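Local structure of ABC transporter (Caldanaerobius, 4G68) at residues A81-I86 with D199-M204; Y206-A211 with Q402-L407; L195-E200 with Q410-Q415; A223-A228 with D393-G398; E262-F267 with A283-D288. The protein probably binds sugars released from xylan, as the extracellular solute-binding component of an ABC transporter, and presents them for uptake. All coordinates share one frame; numbering follows the deposited sequence.

Contact 1 of 5, residues A81-I86 with D199-M204; sequences AYKTKI and DEWPGM
Lys83 reaches across to Trp201 with its ammonium nitrogen alone, NZ coming 3.5 Å from CD1 of the indole. The pair is an off-centre cation-pi contact: NZ stands 4.0 Å from the centroid of the Trp201 five-membered ring and 33° off its normal. The lysine chain runs out extended and turns only at its last torsion (chi4 134°), and the two side chains meet at about a right angle.

The firm part belongs to the tryptophan. Its indole is buried, and Pro202 CD lies 3.4 Å above the ring plane, toward its rim. Asp80 ties both partners together, forming a salt bridge to Lys83 NZ and accepting a hydrogen bond from Trp201 NE1. The other part is looser: Lys83 is partly exposed and touches the indole through NZ alone. A long, flexible cation suits that border, whereas a broad ring with one polar N-H suits the buried side.

Helix 79-91, which packs on strand 98-102, thus meets the first turn of helix 201-215. Trp102, also in cation-pi contact with Lys83, stands beside them.

Contact 2 of 5, residues Y206-A211 with Q402-L407; sequences YYDMIA and QTHKDL
Asp208 and His404 form a buried His-carboxylate hydrogen bond that fastens helix 201-215 to helix 398-412. His404 NE2 donates to Asp208 OD1 over 2.7 Å, almost straight at 168°. OD1 receives the proton on its syn lone pair. Carboxylate and imidazole are nearly coplanar, only 8° apart, and the acceptor lies close to the ring plane, where the N-H points. Histidine suits the place: it bridges a wide gap between backbones, the CA atoms of Asp208 and His404 being 9.8 Å apart, with a flat group that is polar at its far edge. With CG opposite the backbone nitrogen (chi1 -174°), the imidazole extends straight out from its helix.

Tyr207 supports the same ring from beside the aspartate. Its CD2 touches His404 CE1 at 3.5 Å, CD2 lying near the imidazole plane while the two rings are oblique to each other.

Further out, Tyr207 is fixed at its far end, where OH is hydrogen-bonded to the backbone oxygen of Phe235. A negative aspartate beside His404 would be expected to favour a positive imidazole. Trp392 does double duty behind the pair: its ring stacks on His404, and its backbone N donates a hydrogen bond to Asp208 OD2, so both oxygens of the buried carboxylate are engaged.

Contact 3 of 5, residues L195-E200 with Q410-Q415; sequences LGEKDE and QLFAKQ
Glu197, whose carboxylate rests against the ring of Phe412, also anchors its own loop: Glu200 N donates to Glu197 O over 2.8 Å and closes a type I beta turn. That turn leads directly into helix 201-215, with Glu200 at the N-cap position. The Glu197 side chain then folds back at its second torsion (chi2 71°), so that OE1 receives a weak hydrogen bond from Gly203 N in the first turn of the helix. The other oxygen, OE2, is left to approach the Phe412 ring obliquely, 3.9 Å from CD1. Carboxylate and ring planes are inclined at 37°, and the meeting is a plain van der Waals contact.

Leu195 supplies the purely apolar half. It and Phe412 come from opposite directions, and Leu195 CD2 meets Phe412 CE2 at 3.7 Å. A branched leucine and a flat phenylalanine fill this buried place well, and Phe251 and Phe255 also pack on the leucine. The phenylalanine ring in turn touches Leu242 and Val246 of helix 233-248, so it is wedged between that helix and the loop.

Phe412 lies in the last turn of helix 398-412, just before the helix ends. Gln415 N bonds back to Gln410 O at 2.9 Å and Lys414 N to Leu411 O at 3.2 Å, while Lys414 takes a positive phi of 62°. Phe412, in the final helical turn before this Schellman motif, thus packs on Leu195 and on Glu197, the first residue of a type I turn that leads into helix 201-215.

Contact 4 of 5, residues A223-A228 with D393-G398; sequences ALNGKA and DIYLSG
Leu224 packs on Tyr395 and Leu396 where two helices end side by side: helix 217-224 finishes in a Schellman motif with Gly226 at its positive-phi position, and helix 392-395 stops just before Leu396. The backbones are close, with the CA atoms of Leu224 and Leu396 6.9 Å apart. Starting at the root of the leucine, CB touches the tyrosine ring at CD2, 3.6 Å away, and is equally near CE2. Beyond it CG stands farther from the ring, and the two methyls part company. CD1 returns to the ring at Tyr395 CD2, whereas CD2 turns to Leu396 and meets its CD2 at 3.6 Å. Branching thus lets one leucine serve two neighbours, and Leu396 CD2 also lies 3.7 Å from Leu224 O.

Tyrosine suits this partly exposed border, since its ring can pack while its hydroxyl meets a polar, exposed neighbour, Asn225. A chi1 of -168° swings the ring away from its own backbone nitrogen and across the leucine. The Asn225 amide stands steeply to the ring, their planes 67° apart. Asn225 ND2 makes a weak hydrogen bond to Tyr395 OH, 3.2 Å long and strongly bent at 121°.

Contact 5 of 5, residues E262-F267 with A283-D288; sequences EATAEF and AAFVSD
Phe267 sets the edge of its ring on the face of Phe285, with CD2 poised 3.5 Å above the plane and over the ring centre. This is a T-shaped (edge-to-face) pair: the centroids are 4.8 Å apart and the planes at 70°. Phe267 CD2 lies nearest Phe285 CZ, at 3.6 Å, but is almost equally distant from the other ring carbons, as a C-H aimed at the middle of a ring should be. Its slightly positive hydrogen then faces the electron-rich pi cloud.

Thr264, one helical turn earlier, meets the same phenylalanine at its edge, its CB 3.8 Å from Phe285 CE1. That CB also touches Ala284 CB at 3.7 Å, where the small alanine lets the helices come close: the CA atoms of Thr264 and Ala284 are 6.3 Å apart. A threonine hydroxyl is tolerated in this buried spot because OG1 turns back on its own helix (chi1 59°) and bonds to the backbone oxygen of Asp261.

On the other helix, Ala283 O accepts from both Ser287 N and Asp288 N as the short helix 283-286 ends. Strand 274-278 lies between the two helices in the chain, and its Tyr275 also meets Phe285 edge-to-face, as does Tyr158 of strand 144-160. Edge-to-face aromatic rings thus pack helices 260-268 and 283-286 together within the fold of a bacterial extracellular solute-binding protein.

Contacts 1, 2 and 3 gather round helix 201-215: contact 1 uses its first turn, contact 2 its middle, and contact 3 the loop leading into it. Helix 398-412 joins contacts 2 and 3, and Glu200 OE1 lies only 2.7 Å from Asp406 OD1, a close pair of acids that may share a proton. Contacts 2, 3 and 5 are buried, yet one relies on a hydrogen bond, another on mixed acid-aromatic packing and the third on apolar rings. Contacts 1 and 4 are partly buried; one rests on an off-centre cation-pi contact, the other on leucine packing with a weak hydrogen bond at its border. Contacts 4 and 5 lie on opposite sides of the chain centre, about 30 Å apart between centres.

Contact 1 of 5, residues A81-I86 with D199-M204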
# COMPACT_ATOMS: atom_id res chain seq x y z
N ALA C 81 -2.97 -14.01 -0.40
CA ALA C 81 -2.94 -15.28 -1.15
C ALA C 81 -2.34 -15.08 -2.56
O ALA C 81 -1.74 -16.01 -3.14
CB ALA C 81 -4.35 -15.88 -1.23
N TYR C 82 -2.50 -13.87 -3.10
CA TYR C 82 -2.01 -13.57 -4.44
C TYR C 82 -0.47 -13.52 -4.44
O TYR C 82 0.22 -13.98 -5.36
CB TYR C 82 -2.62 -12.23 -4.90
CG TYR C 82 -2.13 -11.80 -6.25
CD1 TYR C 82 -2.76 -12.27 -7.42
CD2 TYR C 82 -1.05 -10.92 -6.39
CE1 TYR C 82 -2.31 -11.88 -8.66
CE2 TYR C 82 -0.57 -10.54 -7.64
CZ TYR C 82 -1.21 -11.02 -8.77
OH TYR C 82 -0.75 -10.64 -10.00
N LYS C 83 0.10 -12.93 -3.38
CA LYS C 83 1.54 -12.95 -3.19
C LYS C 83 2.12 -14.36 -3.37
O LYS C 83 3.07 -14.59 -4.15
CB LYS C 83 1.85 -12.44 -1.78
CG LYS C 83 1.51 -10.95 -1.68
CD LYS C 83 1.97 -10.40 -0.34
CE LYS C 83 1.56 -8.94 -0.28
NZ LYS C 83 0.96 -8.69 1.05
N THR C 84 1.52 -15.30 -2.62
CA THR C 84 1.91 -16.71 -2.69
C THR C 84 1.80 -17.26 -4.09
O THR C 84 2.76 -17.86 -4.60
CB THR C 84 1.09 -17.53 -1.69
OG1 THR C 84 1.32 -17.00 -0.39
CG2 THR C 84 1.46 -19.03 -1.71
N LYS C 85 0.64 -17.02 -4.71
CA LYS C 85 0.30 -17.54 -6.03
C LYS C 85 1.18 -17.04 -7.17
O LYS C 85 1.64 -17.84 -8.02
CB LYS C 85 -1.15 -17.17 -6.36
CG LYS C 85 -1.65 -17.80 -7.65
CD LYS C 85 -3.10 -17.46 -7.95
CE LYS C 85 -3.46 -17.90 -9.36
NZ LYS C 85 -4.90 -17.69 -9.69
N ILE C 86 1.38 -15.72 -7.21
CA ILE C 86 2.24 -15.11 -8.26
C ILE C 86 3.74 -15.49 -8.12
O ILE C 86 4.41 -15.73 -9.11
CB ILE C 86 2.02 -13.57 -8.44
CG1 ILE C 86 2.60 -13.10 -9.77
CG2 ILE C 86 2.64 -12.75 -7.29
CD1 ILE C 86 1.93 -13.76 -10.97
N ASP C 199 -2.04 -10.96 8.90
CA ASP C 199 -1.21 -11.07 7.73
C ASP C 199 0.01 -10.18 7.87
O ASP C 199 0.76 -10.07 6.95
CB ASP C 199 -2.06 -10.79 6.45
CG ASP C 199 -3.21 -11.83 6.27
OD1 ASP C 199 -2.90 -13.04 6.29
OD2 ASP C 199 -4.40 -11.46 6.07
N GLU C 200 0.20 -9.57 9.06
CA GLU C 200 1.43 -8.79 9.46
C GLU C 200 1.77 -7.50 8.72
O GLU C 200 2.32 -6.55 9.32
CB GLU C 200 2.67 -9.70 9.52
CG GLU C 200 2.31 -11.03 10.17
CD GLU C 200 3.52 -11.91 10.42
OE1 GLU C 200 4.56 -11.69 9.76
OE2 GLU C 200 3.43 -12.80 11.31
N TRP C 201 1.52 -7.47 7.41
CA TRP C 201 1.77 -6.27 6.68
C TRP C 201 1.00 -5.03 7.18
O TRP C 201 1.57 -4.00 7.28
CB TRP C 201 1.77 -6.46 5.15
CG TRP C 201 0.42 -6.65 4.59
CD1 TRP C 201 -0.22 -7.85 4.27
CD2 TRP C 201 -0.55 -5.60 4.34
NE1 TRP C 201 -1.48 -7.61 3.83
CE2 TRP C 201 -1.75 -6.28 3.84
CE3 TRP C 201 -0.53 -4.20 4.41
CZ2 TRP C 201 -2.90 -5.57 3.50
CZ3 TRP C 201 -1.67 -3.51 4.06
CH2 TRP C 201 -2.83 -4.18 3.60
N PRO C 202 -0.28 -5.15 7.54
CA PRO C 202 -0.93 -3.88 7.94
C PRO C 202 -0.28 -3.19 9.17
O PRO C 202 -0.12 -1.98 9.15
CB PRO C 202 -2.37 -4.29 8.21
CG PRO C 202 -2.55 -5.57 7.49
CD PRO C 202 -1.23 -6.27 7.61
N GLY C 203 0.10 -3.95 10.22
CA GLY C 203 0.74 -3.34 11.40
C GLY C 203 2.14 -2.85 11.15
O GLY C 203 2.68 -1.96 11.90
N MET C 204 2.76 -3.49 10.14
CA MET C 204 4.09 -3.17 9.70
C MET C 204 4.09 -1.69 9.23
O MET C 204 4.93 -0.96 9.62
CB MET C 204 4.45 -4.16 8.57
CG MET C 204 5.91 -4.37 8.32
SD MET C 204 6.32 -4.46 6.53
CE MET C 204 5.54 -2.90 6.00

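Contact 2 of 5, residues Y206-A211 with Q402-L407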
# COMPACT_ATOMS: atom_id res chain seq x y z
N TYR C 206 2.48 0.82 10.43
CA TYR C 206 2.58 1.62 11.62
C TYR C 206 4.04 1.76 11.98
O TYR C 206 4.50 2.90 12.17
CB TYR C 206 1.80 0.96 12.79
CG TYR C 206 0.31 1.01 12.74
CD1 TYR C 206 -0.39 1.54 13.83
CD2 TYR C 206 -0.43 0.43 11.70
CE1 TYR C 206 -1.76 1.58 13.83
CE2 TYR C 206 -1.83 0.43 11.71
CZ TYR C 206 -2.48 1.00 12.79
OH TYR C 206 -3.86 1.09 12.86
N TYR C 207 4.76 0.63 12.04
CA TYR C 207 6.18 0.69 12.48
C TYR C 207 7.04 1.44 11.48
O TYR C 207 7.79 2.33 11.84
CB TYR C 207 6.81 -0.75 12.68
CG TYR C 207 8.25 -0.58 12.98
CD1 TYR C 207 8.69 -0.38 14.29
CD2 TYR C 207 9.17 -0.48 11.94
CE1 TYR C 207 10.05 -0.12 14.54
CE2 TYR C 207 10.50 -0.19 12.18
CZ TYR C 207 10.95 -0.04 13.48
OH TYR C 207 12.30 0.19 13.68
N ASP C 208 6.96 1.04 10.20
CA ASP C 208 7.61 1.83 9.13
C ASP C 208 7.40 3.34 9.21
O ASP C 208 8.38 4.11 9.12
CB ASP C 208 7.18 1.36 7.74
CG ASP C 208 7.58 -0.06 7.46
OD1 ASP C 208 8.20 -0.66 8.32
OD2 ASP C 208 7.23 -0.60 6.37
N MET C 209 6.13 3.74 9.37
CA MET C 209 5.82 5.18 9.42
C MET C 209 6.53 5.85 10.58
O MET C 209 7.07 6.95 10.42
CB MET C 209 4.32 5.50 9.57
CG MET C 209 4.15 6.85 10.34
SD MET C 209 4.61 8.23 9.23
CE MET C 209 3.69 7.67 7.79
N ILE C 210 6.47 5.19 11.74
CA ILE C 210 7.07 5.75 12.92
C ILE C 210 8.58 5.84 12.73
O ILE C 210 9.14 6.92 12.99
CB ILE C 210 6.66 5.01 14.24
CG1 ILE C 210 5.11 4.92 14.40
CG2 ILE C 210 7.37 5.69 15.43
CD1 ILE C 210 4.65 3.76 15.35
N ALA C 211 9.23 4.78 12.20
CA ALA C 211 10.70 4.83 11.82
C ALA C 211 10.97 5.99 10.87
O ALA C 211 11.98 6.70 10.97
CB ALA C 211 11.17 3.48 11.22
N GLN C 402 10.01 -10.92 5.04
CA GLN C 402 9.28 -11.70 5.99
C GLN C 402 9.84 -11.47 7.40
O GLN C 402 9.07 -11.37 8.35
CB GLN C 402 9.29 -13.16 5.62
CG GLN C 402 8.40 -13.94 6.54
CD GLN C 402 6.95 -13.77 6.18
OE1 GLN C 402 6.51 -14.22 5.10
NE2 GLN C 402 6.17 -13.15 7.09
N THR C 403 11.17 -11.35 7.51
CA THR C 403 11.85 -11.14 8.80
C THR C 403 11.24 -9.90 9.54
O THR C 403 10.79 -9.99 10.71
CB THR C 403 13.40 -11.06 8.63
OG1 THR C 403 13.95 -12.35 8.25
CG2 THR C 403 14.09 -10.57 9.92
N HIS C 404 11.25 -8.75 8.83
CA HIS C 404 10.62 -7.51 9.30
C HIS C 404 9.20 -7.75 9.74
O HIS C 404 8.86 -7.45 10.87
CB HIS C 404 10.70 -6.42 8.22
CG HIS C 404 10.22 -5.05 8.69
ND1 HIS C 404 10.48 -4.57 9.92
CD2 HIS C 404 9.43 -4.11 8.06
CE1 HIS C 404 9.91 -3.39 10.07
NE2 HIS C 404 9.27 -3.09 8.93
N LYS C 405 8.37 -8.30 8.86
CA LYS C 405 6.98 -8.58 9.20
C LYS C 405 6.83 -9.42 10.45
O LYS C 405 5.92 -9.14 11.26
CB LYS C 405 6.24 -9.26 8.05
CG LYS C 405 5.96 -8.34 6.87
CD LYS C 405 5.49 -9.10 5.65
CE LYS C 405 4.25 -9.92 5.88
NZ LYS C 405 4.09 -10.77 4.68
N ASP C 406 7.68 -10.44 10.62
CA ASP C 406 7.48 -11.36 11.78
C ASP C 406 7.84 -10.72 13.11
O ASP C 406 7.08 -10.86 14.12
CB ASP C 406 8.24 -12.69 11.65
CG ASP C 406 7.77 -13.51 10.48
OD1 ASP C 406 6.58 -13.41 10.11
OD2 ASP C 406 8.61 -14.25 9.90
N LEU C 407 8.95 -9.98 13.07
CA LEU C 407 9.47 -9.26 14.20
C LEU C 407 8.65 -8.04 14.58
O LEU C 407 8.59 -7.66 15.73
CB LEU C 407 10.92 -8.80 13.88
CG LEU C 407 12.08 -9.83 13.80
CD1 LEU C 407 13.40 -9.16 13.44
CD2 LEU C 407 12.20 -10.69 15.06

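Contact 3 of 5, residues L195-E200 with Q410-Q415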
# COMPACT_ATOMS: atom_id res chain seq x y z
N LEU C 195 -7.40 -2.29 13.97
CA LEU C 195 -6.27 -2.96 13.23
C LEU C 195 -6.47 -4.50 13.02
O LEU C 195 -6.85 -5.19 13.97
CB LEU C 195 -4.92 -2.64 13.87
CG LEU C 195 -3.68 -3.43 13.43
CD1 LEU C 195 -3.29 -3.14 11.96
CD2 LEU C 195 -2.50 -3.24 14.37
N GLY C 196 -6.21 -5.02 11.79
CA GLY C 196 -6.10 -6.45 11.60
C GLY C 196 -4.67 -6.88 11.31
O GLY C 196 -4.17 -6.63 10.20
N GLU C 197 -4.01 -7.54 12.28
CA GLU C 197 -2.56 -7.82 12.20
C GLU C 197 -2.16 -9.27 11.75
O GLU C 197 -0.97 -9.59 11.60
CB GLU C 197 -1.86 -7.39 13.51
CG GLU C 197 -0.46 -7.93 13.80
CD GLU C 197 0.63 -7.34 12.89
OE1 GLU C 197 0.24 -6.51 12.01
OE2 GLU C 197 1.85 -7.70 13.04
N LYS C 198 -3.14 -10.10 11.45
CA LYS C 198 -2.93 -11.54 11.08
C LYS C 198 -1.97 -11.82 9.91
O LYS C 198 -1.24 -12.85 9.88
CB LYS C 198 -4.27 -12.15 10.71
CG LYS C 198 -4.28 -13.66 10.77
CD LYS C 198 -5.63 -14.19 10.33
CE LYS C 198 -5.51 -15.53 9.65
NZ LYS C 198 -5.39 -16.70 10.57
N ASP C 199 -2.04 -10.96 8.90
CA ASP C 199 -1.21 -11.07 7.73
C ASP C 199 0.01 -10.18 7.87
O ASP C 199 0.76 -10.07 6.95
CB ASP C 199 -2.06 -10.79 6.45
CG ASP C 199 -3.21 -11.83 6.27
OD1 ASP C 199 -2.90 -13.04 6.29
OD2 ASP C 199 -4.40 -11.46 6.07
N GLU C 200 0.20 -9.57 9.06
CA GLU C 200 1.43 -8.79 9.46
C GLU C 200 1.77 -7.50 8.72
O GLU C 200 2.32 -6.55 9.32
CB GLU C 200 2.67 -9.70 9.52
CG GLU C 200 2.31 -11.03 10.17
CD GLU C 200 3.52 -11.91 10.42
OE1 GLU C 200 4.56 -11.69 9.76
OE2 GLU C 200 3.43 -12.80 11.31
N GLN C 410 5.95 -9.56 16.55
CA GLN C 410 6.40 -9.80 17.94
C GLN C 410 6.51 -8.55 18.86
O GLN C 410 6.36 -8.67 20.10
CB GLN C 410 7.74 -10.52 17.88
CG GLN C 410 7.57 -11.96 17.46
CD GLN C 410 8.72 -12.47 16.63
OE1 GLN C 410 9.92 -12.34 16.99
NE2 GLN C 410 8.36 -13.07 15.52
N LEU C 411 6.76 -7.39 18.26
CA LEU C 411 6.59 -6.11 18.96
C LEU C 411 5.14 -5.86 19.40
O LEU C 411 4.89 -5.51 20.57
CB LEU C 411 7.07 -4.91 18.12
CG LEU C 411 8.58 -4.70 17.92
CD1 LEU C 411 8.81 -3.57 16.90
CD2 LEU C 411 9.29 -4.40 19.24
N PHE C 412 4.19 -5.98 18.46
CA PHE C 412 2.76 -5.83 18.80
C PHE C 412 2.33 -6.81 19.91
O PHE C 412 1.38 -6.53 20.70
CB PHE C 412 1.89 -6.06 17.59
CG PHE C 412 1.76 -4.85 16.67
CD1 PHE C 412 2.57 -4.72 15.49
CD2 PHE C 412 0.86 -3.82 16.98
CE1 PHE C 412 2.42 -3.63 14.64
CE2 PHE C 412 0.71 -2.73 16.13
CZ PHE C 412 1.50 -2.62 14.96
N ALA C 413 3.00 -7.96 19.94
CA ALA C 413 2.58 -9.12 20.76
C ALA C 413 3.24 -9.05 22.10
O ALA C 413 2.99 -9.89 22.96
CB ALA C 413 2.95 -10.43 20.09
N LYS C 414 4.11 -8.06 22.27
CA LYS C 414 4.84 -7.86 23.53
C LYS C 414 5.74 -9.08 23.84
O LYS C 414 5.99 -9.37 25.02
CB LYS C 414 3.85 -7.60 24.68
CG LYS C 414 2.98 -6.35 24.53
CD LYS C 414 3.81 -5.08 24.67
CE LYS C 414 4.04 -4.78 26.14
NZ LYS C 414 4.87 -3.58 26.36
N GLN C 415 6.20 -9.76 22.78
CA GLN C 415 7.11 -10.93 22.88
C GLN C 415 8.58 -10.60 22.61
O GLN C 415 9.48 -11.38 22.96
CB GLN C 415 6.66 -12.07 21.97
CG GLN C 415 5.32 -12.67 22.34
CD GLN C 415 4.80 -13.61 21.28
OE1 GLN C 415 5.59 -14.31 20.62
NE2 GLN C 415 3.47 -13.65 21.12

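Contact 4 of 5, residues A223-A228 with D393-G398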
# COMPACT_ATOMS: atom_id res chain seq x y z
N ALA C 223 19.34 1.84 5.77
CA ALA C 223 19.23 0.61 6.50
C ALA C 223 18.73 -0.47 5.55
O ALA C 223 19.23 -1.61 5.59
CB ALA C 223 18.29 0.75 7.69
N LEU C 224 17.80 -0.10 4.67
CA LEU C 224 17.17 -1.09 3.78
C LEU C 224 18.14 -1.52 2.67
O LEU C 224 18.02 -2.64 2.15
CB LEU C 224 15.84 -0.59 3.21
CG LEU C 224 14.71 -0.28 4.19
CD1 LEU C 224 13.57 0.41 3.48
CD2 LEU C 224 14.19 -1.53 4.88
N ASN C 225 19.06 -0.63 2.32
CA ASN C 225 20.09 -0.85 1.30
C ASN C 225 21.40 -1.47 1.87
O ASN C 225 22.38 -1.66 1.14
CB ASN C 225 20.43 0.49 0.63
CG ASN C 225 19.50 0.84 -0.48
OD1 ASN C 225 19.18 0.00 -1.27
ND2 ASN C 225 19.12 2.13 -0.58
N GLY C 226 21.41 -1.77 3.16
CA GLY C 226 22.63 -2.21 3.85
C GLY C 226 23.77 -1.20 4.05
O GLY C 226 24.91 -1.62 4.38
N LYS C 227 23.50 0.10 3.87
CA LYS C 227 24.49 1.18 4.05
C LYS C 227 24.58 1.65 5.51
O LYS C 227 25.50 2.35 5.90
CB LYS C 227 24.16 2.40 3.17
CG LYS C 227 24.23 2.15 1.68
CD LYS C 227 25.69 2.21 1.22
CE LYS C 227 25.80 2.05 -0.30
NZ LYS C 227 25.83 3.31 -1.09
N ALA C 228 23.58 1.27 6.30
CA ALA C 228 23.52 1.54 7.74
C ALA C 228 23.01 0.29 8.47
O ALA C 228 22.44 -0.63 7.87
CB ALA C 228 22.59 2.74 8.02
N ASP C 393 8.12 -4.20 3.33
CA ASP C 393 7.85 -5.49 2.74
C ASP C 393 7.75 -5.46 1.20
O ASP C 393 7.92 -6.54 0.57
CB ASP C 393 6.62 -6.23 3.35
CG ASP C 393 5.24 -5.56 3.02
OD1 ASP C 393 5.24 -4.39 2.54
OD2 ASP C 393 4.13 -6.18 3.33
N ILE C 394 7.45 -4.29 0.62
CA ILE C 394 7.56 -4.05 -0.85
C ILE C 394 8.97 -3.65 -1.22
O ILE C 394 9.33 -3.81 -2.40
CB ILE C 394 6.71 -2.87 -1.33
CG1 ILE C 394 5.23 -3.17 -1.25
CG2 ILE C 394 7.10 -2.42 -2.76
CD1 ILE C 394 4.38 -1.95 -1.60
N TYR C 395 9.72 -3.02 -0.30
CA TYR C 395 11.09 -2.49 -0.63
C TYR C 395 12.14 -3.62 -0.46
O TYR C 395 13.00 -3.84 -1.32
CB TYR C 395 11.47 -1.23 0.21
CG TYR C 395 12.72 -0.44 -0.24
CD1 TYR C 395 12.58 0.72 -1.02
CD2 TYR C 395 14.01 -0.87 0.10
CE1 TYR C 395 13.70 1.45 -1.46
CE2 TYR C 395 15.15 -0.17 -0.33
CZ TYR C 395 14.98 1.01 -1.09
OH TYR C 395 16.10 1.73 -1.51
N LEU C 396 12.07 -4.34 0.65
CA LEU C 396 12.85 -5.55 0.84
C LEU C 396 12.16 -6.64 0.07
O LEU C 396 11.01 -6.46 -0.34
CB LEU C 396 12.88 -5.89 2.33
CG LEU C 396 13.42 -4.78 3.23
CD1 LEU C 396 13.13 -5.05 4.71
CD2 LEU C 396 14.94 -4.57 3.04
N SER C 397 12.83 -7.78 -0.14
CA SER C 397 12.15 -8.93 -0.76
C SER C 397 12.47 -10.19 0.01
O SER C 397 13.35 -10.17 0.88
CB SER C 397 12.54 -9.12 -2.23
OG SER C 397 13.95 -8.99 -2.39
N GLY C 398 11.70 -11.24 -0.28
CA GLY C 398 11.96 -12.59 0.16
C GLY C 398 11.97 -12.72 1.65
O GLY C 398 11.05 -12.28 2.37

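Contact 5 of 5, residues E262-F267 with A283-D288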
# COMPACT_ATOMS: atom_id res chain seq x y z
N GLU C 262 -11.10 -7.55 7.70
CA GLU C 262 -11.88 -7.55 8.93
C GLU C 262 -11.72 -6.21 9.65
O GLU C 262 -12.64 -5.71 10.28
CB GLU C 262 -11.47 -8.71 9.82
CG GLU C 262 -11.84 -10.06 9.16
CD GLU C 262 -11.68 -11.29 10.03
OE1 GLU C 262 -10.56 -11.63 10.44
OE2 GLU C 262 -12.69 -11.97 10.25
N ALA C 263 -10.53 -5.62 9.55
CA ALA C 263 -10.31 -4.32 10.17
C ALA C 263 -11.05 -3.17 9.47
O ALA C 263 -11.68 -2.35 10.13
CB ALA C 263 -8.81 -4.03 10.25
N THR C 264 -10.95 -3.10 8.13
CA THR C 264 -11.72 -2.12 7.35
C THR C 264 -13.27 -2.28 7.57
O THR C 264 -14.04 -1.31 7.60
CB THR C 264 -11.33 -2.17 5.82
OG1 THR C 264 -11.58 -3.48 5.31
CG2 THR C 264 -9.84 -1.87 5.65
N ALA C 265 -13.73 -3.51 7.75
CA ALA C 265 -15.16 -3.70 8.08
C ALA C 265 -15.50 -3.13 9.49
O ALA C 265 -16.52 -2.44 9.65
CB ALA C 265 -15.53 -5.18 7.96
N GLU C 266 -14.62 -3.37 10.47
CA GLU C 266 -14.69 -2.70 11.77
C GLU C 266 -14.88 -1.20 11.63
O GLU C 266 -15.89 -0.62 12.08
CB GLU C 266 -13.39 -2.91 12.52
CG GLU C 266 -13.58 -3.75 13.77
CD GLU C 266 -12.33 -3.84 14.62
OE1 GLU C 266 -11.32 -3.16 14.43
OE2 GLU C 266 -12.35 -4.66 15.54
N PHE C 267 -13.91 -0.57 10.97
CA PHE C 267 -13.89 0.87 10.80
C PHE C 267 -15.05 1.40 10.02
O PHE C 267 -15.54 2.48 10.35
CB PHE C 267 -12.64 1.34 10.11
CG PHE C 267 -12.39 2.83 10.22
CD1 PHE C 267 -12.27 3.44 11.46
CD2 PHE C 267 -12.27 3.60 9.08
CE1 PHE C 267 -12.01 4.80 11.56
CE2 PHE C 267 -11.98 4.96 9.16
CZ PHE C 267 -11.88 5.57 10.40
N ALA C 283 -11.33 3.08 -0.27
CA ALA C 283 -12.55 2.60 -0.97
C ALA C 283 -13.45 1.79 -0.06
O ALA C 283 -14.65 1.87 -0.22
CB ALA C 283 -12.20 1.79 -2.23
N ALA C 284 -12.88 1.06 0.91
CA ALA C 284 -13.70 0.28 1.90
C ALA C 284 -14.57 1.19 2.76
O ALA C 284 -15.54 0.73 3.38
CB ALA C 284 -12.82 -0.60 2.80
N PHE C 285 -14.20 2.47 2.84
CA PHE C 285 -14.92 3.40 3.75
C PHE C 285 -15.93 4.26 2.98
O PHE C 285 -17.00 4.63 3.51
CB PHE C 285 -13.96 4.29 4.61
CG PHE C 285 -12.76 3.55 5.17
CD1 PHE C 285 -12.85 2.22 5.54
CD2 PHE C 285 -11.53 4.22 5.38
CE1 PHE C 285 -11.76 1.56 6.06
CE2 PHE C 285 -10.45 3.57 5.91
CZ PHE C 285 -10.56 2.23 6.27
N VAL C 286 -15.60 4.55 1.71
CA VAL C 286 -16.37 5.50 0.93
C VAL C 286 -16.94 4.92 -0.37
O VAL C 286 -17.74 5.59 -1.06
CB VAL C 286 -15.54 6.78 0.69
CG1 VAL C 286 -15.10 7.36 2.04
CG2 VAL C 286 -14.30 6.52 -0.19
N SER C 287 -16.55 3.70 -0.71
CA SER C 287 -17.10 3.10 -1.92
C SER C 287 -17.88 1.82 -1.69
O SER C 287 -18.77 1.52 -2.43
CB SER C 287 -15.99 2.86 -2.94
OG SER C 287 -15.39 4.08 -3.31
N ASP C 288 -17.45 1.04 -0.69
CA ASP C 288 -18.11 -0.23 -0.34
C ASP C 288 -19.55 0.08 0.05
O ASP C 288 -19.78 0.92 0.94
CB ASP C 288 -17.37 -0.85 0.85
CG ASP C 288 -17.82 -2.26 1.15
OD1 ASP C 288 -19.00 -2.60 0.92
OD2 ASP C 288 -16.97 -3.02 1.64